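Local coordinates for protein dihydropyrimidinase (Dictyostelium discoideum, PDB 2FTW) that catalyses the reversible, zinc-dependent hydrolytic ring opening of dihydropyrimidines such as 5,6-dihydrouracil, the second step of reductive pyrimidine degradation, at residues W405-K411 with K431-V437; V90-T95 with A436-V441; I257-R261 with G317-C321; V18-Y23 with W370-R375; G33-I38 with I394-G400. All coordinates share one frame; numbering follows the deposited sequence.

Contact 1: W405-K411 with K431-V437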
# COMPACT_ATOMS: atom_id res chain seq x y z
N TRP A 405 -26.19 21.27 -20.04
CA TRP A 405 -24.81 21.54 -19.72
C TRP A 405 -24.06 21.90 -21.00
O TRP A 405 -24.20 21.21 -22.00
CB TRP A 405 -24.20 20.26 -19.13
CG TRP A 405 -22.88 20.49 -18.52
CD1 TRP A 405 -21.66 20.31 -19.10
CD2 TRP A 405 -22.63 20.99 -17.21
NE1 TRP A 405 -20.66 20.67 -18.24
CE2 TRP A 405 -21.23 21.10 -17.07
CE3 TRP A 405 -23.46 21.37 -16.15
CZ2 TRP A 405 -20.64 21.55 -15.89
CZ3 TRP A 405 -22.86 21.82 -14.97
CH2 TRP A 405 -21.46 21.91 -14.86
N ASP A 406 -23.27 22.98 -20.98
CA ASP A 406 -22.45 23.31 -22.14
C ASP A 406 -21.00 23.06 -21.82
O ASP A 406 -20.38 23.88 -21.14
CB ASP A 406 -22.65 24.77 -22.61
CG ASP A 406 -22.02 25.04 -23.98
OD1 ASP A 406 -21.13 24.29 -24.42
OD2 ASP A 406 -22.43 26.02 -24.62
N PRO A 407 -20.43 21.94 -22.32
CA PRO A 407 -19.05 21.58 -21.98
C PRO A 407 -17.99 22.54 -22.55
O PRO A 407 -16.81 22.43 -22.21
CB PRO A 407 -18.89 20.18 -22.57
CG PRO A 407 -19.87 20.13 -23.68
CD PRO A 407 -21.04 20.96 -23.24
N ASN A 408 -18.44 23.47 -23.40
CA ASN A 408 -17.57 24.36 -24.13
C ASN A 408 -17.70 25.83 -23.77
O ASN A 408 -16.91 26.63 -24.24
CB ASN A 408 -17.80 24.17 -25.63
CG ASN A 408 -17.39 22.78 -26.11
OD1 ASN A 408 -16.27 22.34 -25.85
ND2 ASN A 408 -18.31 22.08 -26.78
N GLN A 409 -18.68 26.19 -22.95
CA GLN A 409 -18.79 27.57 -22.50
C GLN A 409 -17.89 27.81 -21.29
O GLN A 409 -17.87 27.02 -20.34
CB GLN A 409 -20.24 27.95 -22.17
CG GLN A 409 -20.42 29.46 -21.91
CD GLN A 409 -21.63 30.04 -22.62
OE1 GLN A 409 -21.77 29.90 -23.83
NE2 GLN A 409 -22.51 30.71 -21.87
N SER A 410 -17.14 28.90 -21.35
CA SER A 410 -16.24 29.27 -20.27
C SER A 410 -16.84 30.34 -19.38
O SER A 410 -17.78 31.07 -19.76
CB SER A 410 -14.90 29.75 -20.82
OG SER A 410 -14.11 28.63 -21.18
N LYS A 411 -16.28 30.42 -18.19
CA LYS A 411 -16.66 31.41 -17.21
C LYS A 411 -15.54 31.52 -16.20
O LYS A 411 -14.88 30.53 -15.90
CB LYS A 411 -17.96 30.98 -16.52
CG LYS A 411 -18.30 31.79 -15.27
CD LYS A 411 -19.65 31.41 -14.70
CE LYS A 411 -19.58 30.28 -13.68
NZ LYS A 411 -20.89 30.16 -12.95
N LYS A 431 -11.07 29.91 -13.58
CA LYS A 431 -11.67 29.76 -14.89
C LYS A 431 -12.11 28.32 -15.06
O LYS A 431 -11.33 27.38 -14.86
CB LYS A 431 -10.74 30.16 -16.03
CG LYS A 431 -11.50 30.36 -17.35
CD LYS A 431 -10.60 30.34 -18.58
CE LYS A 431 -11.41 30.65 -19.82
NZ LYS A 431 -10.56 30.70 -21.04
N VAL A 432 -13.38 28.16 -15.42
CA VAL A 432 -13.97 26.86 -15.66
C VAL A 432 -14.48 26.85 -17.08
O VAL A 432 -14.87 27.88 -17.61
CB VAL A 432 -15.14 26.56 -14.68
CG1 VAL A 432 -14.63 26.44 -13.28
CG2 VAL A 432 -16.24 27.60 -14.76
N THR A 433 -14.45 25.67 -17.71
CA THR A 433 -15.03 25.48 -19.03
C THR A 433 -15.97 24.28 -18.97
O THR A 433 -15.52 23.17 -18.74
CB THR A 433 -13.92 25.25 -20.08
OG1 THR A 433 -13.02 26.38 -20.08
CG2 THR A 433 -14.50 25.08 -21.48
N GLY A 434 -17.26 24.53 -19.16
CA GLY A 434 -18.32 23.57 -18.86
C GLY A 434 -19.23 24.09 -17.76
O GLY A 434 -18.87 24.03 -16.59
N ILE A 435 -20.38 24.64 -18.12
CA ILE A 435 -21.31 25.18 -17.14
C ILE A 435 -22.75 24.83 -17.45
O ILE A 435 -23.09 24.51 -18.58
CB ILE A 435 -21.21 26.72 -17.01
CG1 ILE A 435 -21.67 27.40 -18.30
CG2 ILE A 435 -19.79 27.13 -16.62
CD1 ILE A 435 -21.49 28.90 -18.31
N ALA A 436 -23.59 24.94 -16.43
CA ALA A 436 -25.04 24.82 -16.59
C ALA A 436 -25.59 26.07 -17.27
O ALA A 436 -25.42 27.16 -16.76
CB ALA A 436 -25.70 24.63 -15.23
N VAL A 437 -26.23 25.91 -18.42
CA VAL A 437 -26.79 27.03 -19.18
C VAL A 437 -28.31 27.11 -19.07
O VAL A 437 -28.88 28.18 -19.24
CB VAL A 437 -26.36 27.01 -20.68
CG1 VAL A 437 -24.86 27.24 -20.80
CG2 VAL A 437 -26.77 25.73 -21.38
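The indole of Trp405 lies with one face over the backbone of the partner strand: the Ala436 N stands 3.4 Å above the ring plane, with the Ile435 carbonyl carbon beside it, both offset toward the rim. A chi1 of -168° sets CG opposite the Trp405 N and swings the ring across the strand, where CZ3 also reaches the Ala436 CB. Farther along, the hydroxyls of Ser410 and Thr433 meet, OG to OG1 at 2.7 Å, either one able to donate. The backbones pair as antiparallel strands along this line. Asp406 N gives a nearly straight bond to Ile435 O (174°), and past the two hydroxyls Val432 N reaches Lys411 O at 2.8 Å. The register slips by two residues between Asp406 and Ser410, a beta bulge, where a type I turn from Asp406 to Gln409 makes the corner. Gly434 N bridges the slip by binding Gln409 O at 2.8 Å. The turn is steadied by an Asx turn, Asn408 N to Asp406 OD1 at 3.0 Å, the donor lying above the carboxylate plane. Farther out, helix 354-363 backs the strand pair: Trp359 meets the Trp405 ring, Ser356 OG binds Gly434 O, and Glu360 OE1 accepts from Thr433 N.

Contact 2: V90-T95 with A436-V441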
# COMPACT_ATOMS: atom_id res chain seq x y z
N VAL A 90 -29.61 26.00 -8.37
CA VAL A 90 -30.09 25.77 -9.75
C VAL A 90 -29.33 26.57 -10.82
O VAL A 90 -29.18 26.12 -11.96
CB VAL A 90 -31.62 25.99 -9.92
CG1 VAL A 90 -32.42 25.00 -9.07
CG2 VAL A 90 -32.03 27.44 -9.64
N ALA A 91 -28.82 27.73 -10.45
CA ALA A 91 -27.93 28.50 -11.32
C ALA A 91 -26.65 27.74 -11.61
O ALA A 91 -25.97 28.05 -12.58
CB ALA A 91 -27.60 29.84 -10.68
N GLY A 92 -26.32 26.77 -10.76
CA GLY A 92 -25.16 25.89 -10.95
C GLY A 92 -25.45 24.46 -11.37
O GLY A 92 -24.53 23.64 -11.43
N GLY A 93 -26.71 24.14 -11.66
CA GLY A 93 -27.08 22.80 -12.15
C GLY A 93 -27.54 21.80 -11.10
O GLY A 93 -27.76 20.62 -11.42
N THR A 94 -27.70 22.26 -9.87
CA THR A 94 -28.07 21.41 -8.74
C THR A 94 -29.55 21.63 -8.46
O THR A 94 -29.98 22.76 -8.24
CB THR A 94 -27.15 21.73 -7.52
OG1 THR A 94 -25.80 21.35 -7.83
CG2 THR A 94 -27.57 21.00 -6.24
N THR A 95 -30.33 20.55 -8.51
CA THR A 95 -31.77 20.61 -8.36
C THR A 95 -32.31 19.86 -7.13
O THR A 95 -33.52 19.72 -6.98
CB THR A 95 -32.49 20.09 -9.62
OG1 THR A 95 -32.14 18.72 -9.87
CG2 THR A 95 -32.13 20.96 -10.84
N ALA A 436 -23.59 24.94 -16.43
CA ALA A 436 -25.04 24.82 -16.59
C ALA A 436 -25.59 26.07 -17.27
O ALA A 436 -25.42 27.16 -16.76
CB ALA A 436 -25.70 24.63 -15.23
N VAL A 437 -26.23 25.91 -18.42
CA VAL A 437 -26.79 27.03 -19.18
C VAL A 437 -28.31 27.11 -19.07
O VAL A 437 -28.88 28.18 -19.24
CB VAL A 437 -26.36 27.01 -20.68
CG1 VAL A 437 -24.86 27.24 -20.80
CG2 VAL A 437 -26.77 25.73 -21.38
N THR A 438 -28.94 25.96 -18.81
CA THR A 438 -30.36 25.90 -18.45
C THR A 438 -30.59 24.80 -17.41
O THR A 438 -30.07 23.70 -17.54
CB THR A 438 -31.25 25.64 -19.69
OG1 THR A 438 -30.93 26.58 -20.72
CG2 THR A 438 -32.71 25.76 -19.34
N THR A 439 -31.34 25.13 -16.37
CA THR A 439 -31.75 24.16 -15.35
C THR A 439 -33.28 24.06 -15.40
O THR A 439 -33.98 25.04 -15.63
CB THR A 439 -31.26 24.58 -13.95
OG1 THR A 439 -29.87 24.91 -14.01
CG2 THR A 439 -31.48 23.47 -12.92
N ILE A 440 -33.77 22.84 -15.24
CA ILE A 440 -35.19 22.54 -15.30
C ILE A 440 -35.55 21.71 -14.07
O ILE A 440 -34.95 20.66 -13.82
CB ILE A 440 -35.53 21.75 -16.60
CG1 ILE A 440 -35.26 22.62 -17.83
CG2 ILE A 440 -36.99 21.29 -16.59
CD1 ILE A 440 -35.13 21.85 -19.12
N VAL A 441 -36.49 22.21 -13.28
CA VAL A 441 -37.00 21.51 -12.10
C VAL A 441 -38.49 21.24 -12.32
O VAL A 441 -39.25 22.16 -12.60
CB VAL A 441 -36.79 22.35 -10.81
CG1 VAL A 441 -37.46 21.70 -9.59
CG2 VAL A 441 -35.31 22.60 -10.57
O HOH W 1 -24.26 27.74 -14.34
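Val90 to Thr95 runs from the end of helix 82-91 into strand 94-101, and it faces strand 431-441 on both sides of the corner at Val437. The helix ends in a Schellman motif with Gly93, at positive phi, as its C-prime residue: Gly93 N returns to Val90 O at 3.2 Å. The segments are not paired as strands here; their nearest CA atoms, those of Gly93 and Ala436, are 5.3 Å apart. The Ala436 methyl sits against this helix end, its CB 3.7 Å from Gly93 N.

The side chain that joins the two segments most directly is Thr439. With chi1 at -49° its OG1 is opposite the carbonyl carbon and donates to Val90 O at 2.5 Å, shorter than expected and of doubtful exact length. The same torsion turns CG2 to the apolar side, where it meets the CG2 of Thr95 at 3.3 Å, a closeness that is likewise doubtful. Thr95 CG2 also touches Val441 CG2 at 3.6 Å, the two side chains running past each other in opposite directions. Val90 and Val441 cross at about a right angle, CG1 to CG2 at 4.0 Å. In the (beta-alpha)8 barrel this places a helix-to-strand junction against the strand, probably of the beta-sandwich, whose neighbour 444-448 adds Val446 and Trp447 to the packing.

Val90 O thus appears to take two donors, Gly93 N and the Thr439 hydroxyl, while a water donates to both Ala91 O and Ala436 O, which would help satisfy the carbonyls of Val90 and Ala91.

Contact 3: I257-R261 with G317-C321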
# COMPACT_ATOMS: atom_id res chain seq x y z
N ILE A 257 -10.17 5.16 3.91
CA ILE A 257 -11.41 4.68 3.30
C ILE A 257 -11.12 3.65 2.20
O ILE A 257 -11.78 2.62 2.10
CB ILE A 257 -12.25 5.87 2.73
CG1 ILE A 257 -12.75 6.77 3.86
CG2 ILE A 257 -13.45 5.37 1.91
CD1 ILE A 257 -13.50 8.04 3.42
N CYS A 258 -10.12 3.93 1.37
CA CYS A 258 -9.75 3.02 0.30
C CYS A 258 -9.28 1.69 0.89
O CYS A 258 -9.71 0.62 0.45
CB CYS A 258 -8.65 3.65 -0.55
SG CYS A 258 -7.89 2.58 -1.77
N LYS A 259 -8.41 1.78 1.89
CA LYS A 259 -7.89 0.61 2.59
C LYS A 259 -8.99 -0.33 3.06
O LYS A 259 -9.01 -1.50 2.70
CB LYS A 259 -7.02 1.06 3.77
CG LYS A 259 -6.57 -0.06 4.71
CD LYS A 259 -5.98 0.50 6.00
CE LYS A 259 -7.05 1.10 6.92
NZ LYS A 259 -6.48 1.60 8.22
N HIS A 260 -9.89 0.18 3.90
CA HIS A 260 -11.04 -0.59 4.38
C HIS A 260 -12.00 -1.08 3.28
O HIS A 260 -12.51 -2.21 3.34
CB HIS A 260 -11.85 0.24 5.38
CG HIS A 260 -11.18 0.46 6.70
ND1 HIS A 260 -11.12 -0.51 7.67
CD2 HIS A 260 -10.58 1.56 7.22
CE1 HIS A 260 -10.48 -0.02 8.73
NE2 HIS A 260 -10.15 1.23 8.48
N ARG A 261 -12.29 -0.23 2.29
CA ARG A 261 -13.24 -0.64 1.23
C ARG A 261 -12.76 -1.86 0.46
O ARG A 261 -13.55 -2.74 0.13
CB ARG A 261 -13.47 0.48 0.23
CG ARG A 261 -14.37 1.51 0.77
CD ARG A 261 -14.71 2.54 -0.23
NE ARG A 261 -15.99 2.29 -0.87
CZ ARG A 261 -16.76 3.25 -1.39
NH1 ARG A 261 -16.36 4.51 -1.33
NH2 ARG A 261 -17.92 2.94 -1.95
N GLY A 317 -14.30 5.56 -7.53
CA GLY A 317 -15.44 5.14 -6.73
C GLY A 317 -15.09 4.78 -5.30
O GLY A 317 -15.92 4.22 -4.59
N ASP A 318 -13.86 5.11 -4.89
CA ASP A 318 -13.45 4.96 -3.49
C ASP A 318 -13.98 6.12 -2.68
O ASP A 318 -14.06 6.04 -1.46
CB ASP A 318 -11.93 4.85 -3.37
CG ASP A 318 -11.42 3.46 -3.70
OD1 ASP A 318 -11.89 2.51 -3.03
OD2 ASP A 318 -10.58 3.30 -4.63
N LEU A 319 -14.27 7.22 -3.37
CA LEU A 319 -15.13 8.29 -2.86
C LEU A 319 -16.34 8.31 -3.78
O LEU A 319 -16.23 8.00 -4.95
CB LEU A 319 -14.42 9.64 -2.85
CG LEU A 319 -13.29 9.78 -1.83
CD1 LEU A 319 -12.65 11.16 -1.92
CD2 LEU A 319 -13.74 9.52 -0.40
N ASP A 320 -17.51 8.62 -3.23
CA ASP A 320 -18.75 8.31 -3.94
C ASP A 320 -19.36 9.51 -4.62
O ASP A 320 -19.61 9.46 -5.82
CB ASP A 320 -19.76 7.66 -3.01
CG ASP A 320 -19.24 6.37 -2.43
OD1 ASP A 320 -18.46 6.43 -1.45
OD2 ASP A 320 -19.61 5.30 -2.97
N CYS A 321 -19.58 10.57 -3.86
CA CYS A 321 -20.35 11.72 -4.35
C CYS A 321 -19.89 13.03 -3.71
O CYS A 321 -19.32 13.03 -2.62
CB CYS A 321 -21.83 11.47 -4.05
SG CYS A 321 -22.12 10.91 -2.34
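Arg261 lays its guanidinium beneath the carbonyl of Gly317, whose O stands 3.1 Å above the plane and offset toward the rim, without a hydrogen bond to it. The same group grips Asp320 end-on: NH1 reaches OD1 at 2.8 Å, while NH2 reaches OD2 at 3.1 Å. The second bond is the straighter, 173°, lying in the guanidinium plane and using the syn lone pair of OD2; OD1 is met on its syn side but out of the carboxylate plane. The two flat groups are only 26° apart, so this is a nearly coplanar two-nitrogen salt bridge. NH1 gives a further, weak bond to Asp318 O. A bend at chi3 (98°) turns the guanidinium out of the line of the aliphatic chain to make these contacts.

Closer to the helix, Ile257 sets CG2 against Asp318 O at 3.5 Å, and the Ile257 and Leu319 side chains cross at about a right angle, CD1 to CD2 at 4.1 Å. Cys258 SG lies 4.0 Å from Asp318 OD2. These contacts fasten helix 251-262 of the (beta-alpha)8 barrel to the loop after helix 306-316, a helix closed by a Schellman motif at Gly317. The Ile257 side chain is about 10 Å from that of the zinc ligand His247.

Asp320 OD1 also accepts from Gly269 N, so the carboxylate is pinned by both the arginine and the strand end. Arg316 of the second subunit forms a salt bridge with Asp318 and comes close to Arg261; the carboxylates of Asp318 and Asp320 would probably offset the crowding of these two positive charges at the subunit interface.

Contact 4: V18-Y23 with W370-R375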
# COMPACT_ATOMS: atom_id res chain seq x y z
N VAL A 18 -26.99 12.06 -20.85
CA VAL A 18 -25.86 11.46 -20.15
C VAL A 18 -26.33 10.97 -18.81
O VAL A 18 -26.69 11.75 -17.93
CB VAL A 18 -24.68 12.43 -19.88
CG1 VAL A 18 -23.50 11.65 -19.23
CG2 VAL A 18 -24.24 13.11 -21.11
N ASN A 19 -26.33 9.65 -18.67
CA ASN A 19 -26.59 9.00 -17.41
C ASN A 19 -25.26 8.44 -16.94
O ASN A 19 -24.24 8.61 -17.60
CB ASN A 19 -27.63 7.90 -17.61
CG ASN A 19 -29.05 8.42 -17.44
OD1 ASN A 19 -29.32 9.22 -16.53
ND2 ASN A 19 -29.96 7.95 -18.28
N ASP A 20 -25.24 7.79 -15.78
CA ASP A 20 -23.96 7.29 -15.29
C ASP A 20 -23.56 5.95 -15.92
O ASP A 20 -22.46 5.45 -15.65
CB ASP A 20 -23.94 7.25 -13.77
CG ASP A 20 -24.72 6.09 -13.19
OD1 ASP A 20 -25.85 5.83 -13.65
OD2 ASP A 20 -24.19 5.42 -12.29
N ASP A 21 -24.44 5.36 -16.75
CA ASP A 21 -24.11 4.07 -17.39
C ASP A 21 -23.71 4.19 -18.85
O ASP A 21 -22.93 3.37 -19.34
CB ASP A 21 -25.25 3.04 -17.22
CG ASP A 21 -26.58 3.47 -17.86
OD1 ASP A 21 -26.89 4.68 -17.93
OD2 ASP A 21 -27.34 2.56 -18.27
N ARG A 22 -24.24 5.20 -19.53
CA ARG A 22 -23.92 5.46 -20.92
C ARG A 22 -24.44 6.87 -21.28
O ARG A 22 -25.25 7.43 -20.56
CB ARG A 22 -24.62 4.44 -21.82
CG ARG A 22 -26.14 4.67 -21.83
CD ARG A 22 -26.92 3.53 -22.40
NE ARG A 22 -27.01 3.61 -23.84
CZ ARG A 22 -28.12 3.84 -24.54
NH1 ARG A 22 -29.30 4.01 -23.96
NH2 ARG A 22 -28.04 3.89 -25.86
N TYR A 23 -23.98 7.38 -22.42
CA TYR A 23 -24.55 8.61 -23.00
C TYR A 23 -25.03 8.36 -24.43
O TYR A 23 -24.53 7.47 -25.11
CB TYR A 23 -23.54 9.78 -22.91
CG TYR A 23 -22.26 9.60 -23.68
CD1 TYR A 23 -21.15 9.00 -23.09
CD2 TYR A 23 -22.15 10.02 -25.00
CE1 TYR A 23 -19.96 8.82 -23.80
CE2 TYR A 23 -20.97 9.84 -25.72
CZ TYR A 23 -19.87 9.24 -25.11
OH TYR A 23 -18.69 9.07 -25.80
N TRP A 370 -17.62 11.75 -18.82
CA TRP A 370 -18.94 12.36 -18.66
C TRP A 370 -19.88 11.53 -17.75
O TRP A 370 -20.57 12.08 -16.88
CB TRP A 370 -19.61 12.50 -20.03
CG TRP A 370 -19.07 13.59 -20.91
CD1 TRP A 370 -18.10 14.50 -20.61
CD2 TRP A 370 -19.52 13.91 -22.23
NE1 TRP A 370 -17.90 15.35 -21.68
CE2 TRP A 370 -18.77 15.01 -22.68
CE3 TRP A 370 -20.47 13.34 -23.09
CZ2 TRP A 370 -18.94 15.57 -23.95
CZ3 TRP A 370 -20.64 13.90 -24.36
CH2 TRP A 370 -19.88 15.00 -24.77
N CYS A 371 -19.92 10.22 -17.97
CA CYS A 371 -20.74 9.31 -17.14
C CYS A 371 -20.29 9.27 -15.67
O CYS A 371 -21.11 9.25 -14.77
CB CYS A 371 -20.74 7.89 -17.75
SG CYS A 371 -21.61 7.79 -19.35
N GLN A 372 -18.98 9.25 -15.44
CA GLN A 372 -18.46 9.28 -14.07
C GLN A 372 -18.76 10.62 -13.39
O GLN A 372 -18.87 10.70 -12.16
CB GLN A 372 -16.96 9.01 -14.03
CG GLN A 372 -16.59 7.63 -14.58
CD GLN A 372 -15.10 7.40 -14.65
OE1 GLN A 372 -14.32 8.32 -14.91
NE2 GLN A 372 -14.69 6.15 -14.43
N PHE A 373 -18.90 11.68 -14.19
CA PHE A 373 -19.31 12.97 -13.64
C PHE A 373 -20.76 12.96 -13.15
O PHE A 373 -21.08 13.51 -12.10
CB PHE A 373 -19.08 14.08 -14.67
CG PHE A 373 -19.67 15.40 -14.28
CD1 PHE A 373 -20.99 15.71 -14.64
CD2 PHE A 373 -18.93 16.31 -13.55
CE1 PHE A 373 -21.55 16.92 -14.28
CE2 PHE A 373 -19.48 17.54 -13.19
CZ PHE A 373 -20.80 17.84 -13.57
N VAL A 374 -21.65 12.34 -13.91
CA VAL A 374 -23.03 12.21 -13.48
C VAL A 374 -23.14 11.34 -12.21
O VAL A 374 -23.84 11.71 -11.25
CB VAL A 374 -23.93 11.72 -14.64
CG1 VAL A 374 -25.29 11.29 -14.17
CG2 VAL A 374 -24.09 12.84 -15.66
N ARG A 375 -22.42 10.23 -12.18
CA ARG A 375 -22.36 9.40 -10.96
C ARG A 375 -21.93 10.22 -9.76
O ARG A 375 -22.61 10.22 -8.75
CB ARG A 375 -21.36 8.26 -11.13
CG ARG A 375 -21.42 7.24 -10.04
CD ARG A 375 -20.08 6.64 -9.78
NE ARG A 375 -19.35 7.40 -8.78
CZ ARG A 375 -18.04 7.62 -8.79
NH1 ARG A 375 -17.26 7.16 -9.77
NH2 ARG A 375 -17.52 8.33 -7.80
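Cys371 projects from the first turn of helix 370-384 into the loop at Val18-Tyr23. Its CB lies 3.6 Å from both Asn19 O and Asp20 O, and with chi1 at -67° the sulfur continues into the curve of the loop. There SG is 3.3 Å from Asn19 O and 3.5 Å from the carbonyl carbon of Arg22. It also meets the edge of the Tyr23 ring, near its plane, with CD1 at 4.0 Å, a sulfur-aromatic contact. The loop is the tight connection of a beta hairpin, strands 16-18 and 23-25, closed by the bond Asn19 N to Arg22 O. Its two ends grip the helix. Trp370 turns the edge of its six-membered ring to the face of Tyr23, CE3 standing 4.1 Å above the ring centre with the planes at 63°, a T-shaped stack. On the hairpin's other arm, Val18 CG1 packs on Val374 CG2 at 3.8 Å, while Val374 CG1 lies by Asp20 N. Asp20 CB rests against Arg375 CB, but its carboxylate turns to Arg383 in a salt bridge. Toward a neighbouring subunit, Tyr23 OH binds Asp472 of that subunit and Asp21 its Tyr388.

Contact 5: G33-I38 with I394-G400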
# COMPACT_ATOMS: atom_id res chain seq x y z
N GLY A 33 -44.37 17.28 -14.97
CA GLY A 33 -43.18 17.14 -14.11
C GLY A 33 -42.44 15.80 -14.12
O GLY A 33 -41.44 15.63 -13.40
N ILE A 34 -42.92 14.85 -14.91
CA ILE A 34 -42.33 13.53 -15.01
C ILE A 34 -41.87 13.33 -16.45
O ILE A 34 -42.53 13.80 -17.39
CB ILE A 34 -43.35 12.43 -14.66
CG1 ILE A 34 -43.94 12.66 -13.27
CG2 ILE A 34 -42.73 11.04 -14.76
CD1 ILE A 34 -42.96 12.49 -12.12
N ILE A 35 -40.77 12.61 -16.62
CA ILE A 35 -40.31 12.26 -17.97
C ILE A 35 -41.28 11.25 -18.58
O ILE A 35 -41.51 10.18 -18.01
CB ILE A 35 -38.93 11.63 -17.96
CG1 ILE A 35 -37.89 12.66 -17.51
CG2 ILE A 35 -38.56 11.12 -19.34
CD1 ILE A 35 -36.60 12.03 -17.11
N LYS A 36 -41.79 11.61 -19.76
CA LYS A 36 -42.81 10.83 -20.45
C LYS A 36 -42.23 9.98 -21.58
O LYS A 36 -42.61 8.82 -21.77
CB LYS A 36 -43.85 11.79 -21.03
CG LYS A 36 -45.04 11.11 -21.63
CD LYS A 36 -46.11 12.12 -22.04
CE LYS A 36 -47.19 11.44 -22.87
NZ LYS A 36 -47.38 10.01 -22.45
N GLU A 37 -41.32 10.57 -22.34
CA GLU A 37 -40.75 9.90 -23.50
C GLU A 37 -39.29 10.31 -23.71
O GLU A 37 -38.92 11.47 -23.52
CB GLU A 37 -41.58 10.21 -24.74
CG GLU A 37 -41.45 9.17 -25.83
CD GLU A 37 -42.10 9.59 -27.13
OE1 GLU A 37 -43.00 10.47 -27.11
OE2 GLU A 37 -41.73 9.03 -28.18
N ILE A 38 -38.48 9.32 -24.07
CA ILE A 38 -37.11 9.55 -24.51
C ILE A 38 -37.01 8.88 -25.87
O ILE A 38 -37.35 7.69 -26.01
CB ILE A 38 -36.09 8.96 -23.54
CG1 ILE A 38 -36.19 9.71 -22.19
CG2 ILE A 38 -34.66 9.06 -24.12
CD1 ILE A 38 -35.42 9.08 -21.07
N ILE A 394 -32.20 10.15 -15.96
CA ILE A 394 -33.08 10.47 -17.07
C ILE A 394 -33.58 9.16 -17.68
O ILE A 394 -32.90 8.51 -18.49
CB ILE A 394 -32.38 11.38 -18.14
CG1 ILE A 394 -31.76 12.62 -17.47
CG2 ILE A 394 -33.39 11.80 -19.22
CD1 ILE A 394 -31.12 13.60 -18.42
N ASP A 395 -34.79 8.78 -17.26
CA ASP A 395 -35.48 7.59 -17.76
C ASP A 395 -36.94 7.92 -17.69
O ASP A 395 -37.35 8.82 -16.94
CB ASP A 395 -35.21 6.37 -16.85
CG ASP A 395 -34.23 5.37 -17.46
OD1 ASP A 395 -33.70 5.62 -18.57
OD2 ASP A 395 -34.00 4.31 -16.83
N VAL A 396 -37.75 7.19 -18.45
CA VAL A 396 -39.21 7.35 -18.38
C VAL A 396 -39.65 7.05 -16.94
O VAL A 396 -39.15 6.11 -16.31
CB VAL A 396 -39.93 6.43 -19.39
CG1 VAL A 396 -41.43 6.39 -19.14
CG2 VAL A 396 -39.64 6.91 -20.83
N GLY A 397 -40.56 7.87 -16.43
CA GLY A 397 -41.11 7.70 -15.09
C GLY A 397 -40.40 8.51 -14.03
O GLY A 397 -40.92 8.69 -12.92
N CYS A 398 -39.21 9.00 -14.37
CA CYS A 398 -38.36 9.73 -13.43
C CYS A 398 -38.67 11.22 -13.43
O CYS A 398 -39.28 11.74 -14.35
CB CYS A 398 -36.89 9.46 -13.75
SG CYS A 398 -36.48 7.68 -13.62
N ASP A 399 -38.26 11.90 -12.36
CA ASP A 399 -38.58 13.31 -12.23
C ASP A 399 -37.89 14.14 -13.30
O ASP A 399 -36.71 13.93 -13.60
CB ASP A 399 -38.25 13.84 -10.83
CG ASP A 399 -39.32 13.49 -9.81
OD1 ASP A 399 -40.26 12.73 -10.16
OD2 ASP A 399 -39.24 13.99 -8.66
N GLY A 400 -38.66 15.07 -13.86
CA GLY A 400 -38.18 15.94 -14.91
C GLY A 400 -37.34 17.09 -14.38
O GLY A 400 -37.63 18.25 -14.68
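Strand 34-39 forms the outer edge of a four-stranded mixed sheet in the beta-sandwich part of the protein, and the loop leading to strand 402-406 docks on that edge. The loop residues Asp395 to Cys398 form a type II beta turn, with Gly397 at positive phi and Cys398 N bonded back to Asp395 O. Three backbone bonds join the two segments, two of them from the turn. Ile35 uses both of its polar atoms: its N points almost straight at Cys398 O, 2.9 Å away at 179°, and its O accepts from Gly397 N in a bond nearly as straight. The third, Gly400 N to Gly33 O at 2.9 Å, approaches the acceptor from above the carbonyl plane. A single bridge, Ile34 with Asp399, is all the beta pairing that results.

Ile35 and Ile38 both start toward the loop. Ile35 is buried against the inside of the turn: CB, CG2 and CD1 crowd round Asp395 O, CD1 at 3.3 Å, and CD1 goes on to Ile394 CG2 at 3.8 Å. Ile38 joins the same apolar group, with its CD1 against Ile394 CG2 and over Asp395 CA. Ile394 in turn reaches Val28 of the next strand of the sheet, and Leu58 and Pro60 of strand 57-64. Val396 lays both methyls beside Lys36 O. The carboxylate of Asp399 is held by Lys391 and Arg390 through OD2. Its other oxygen, OD1, faces a methyl: with chi1 at -56° and chi2 at -68°, Ile34 folds its CD1 round to within 3.3 Å of Asp399 OD1.

How the contacts relate
From the N terminus, the 18-23 hairpin opens contact 4, strand 34-39 contact 5 and segment 90-95 contact 2. Contact 3 opens and closes within all three spans, tying helix 251-262 to the loop after helix 306-316. Contact 4 then closes on helix 370-384, contact 5 on the loop before strand 402-406, and contact 2, which joins the junction of helix 82-91 and strand 94-101 to strand 431-441, closes last; these three long loops cross pairwise. Contact 1 is local, within the span of contact 2, sharing Ala436 and Val437 with it. Arg375 NH2 reaches Asp320 O between contacts 3 and 4, Asn19 ND2 reaches Ile394 O between 4 and 5, and Ile440 packs on Gly400 between 2 and 5.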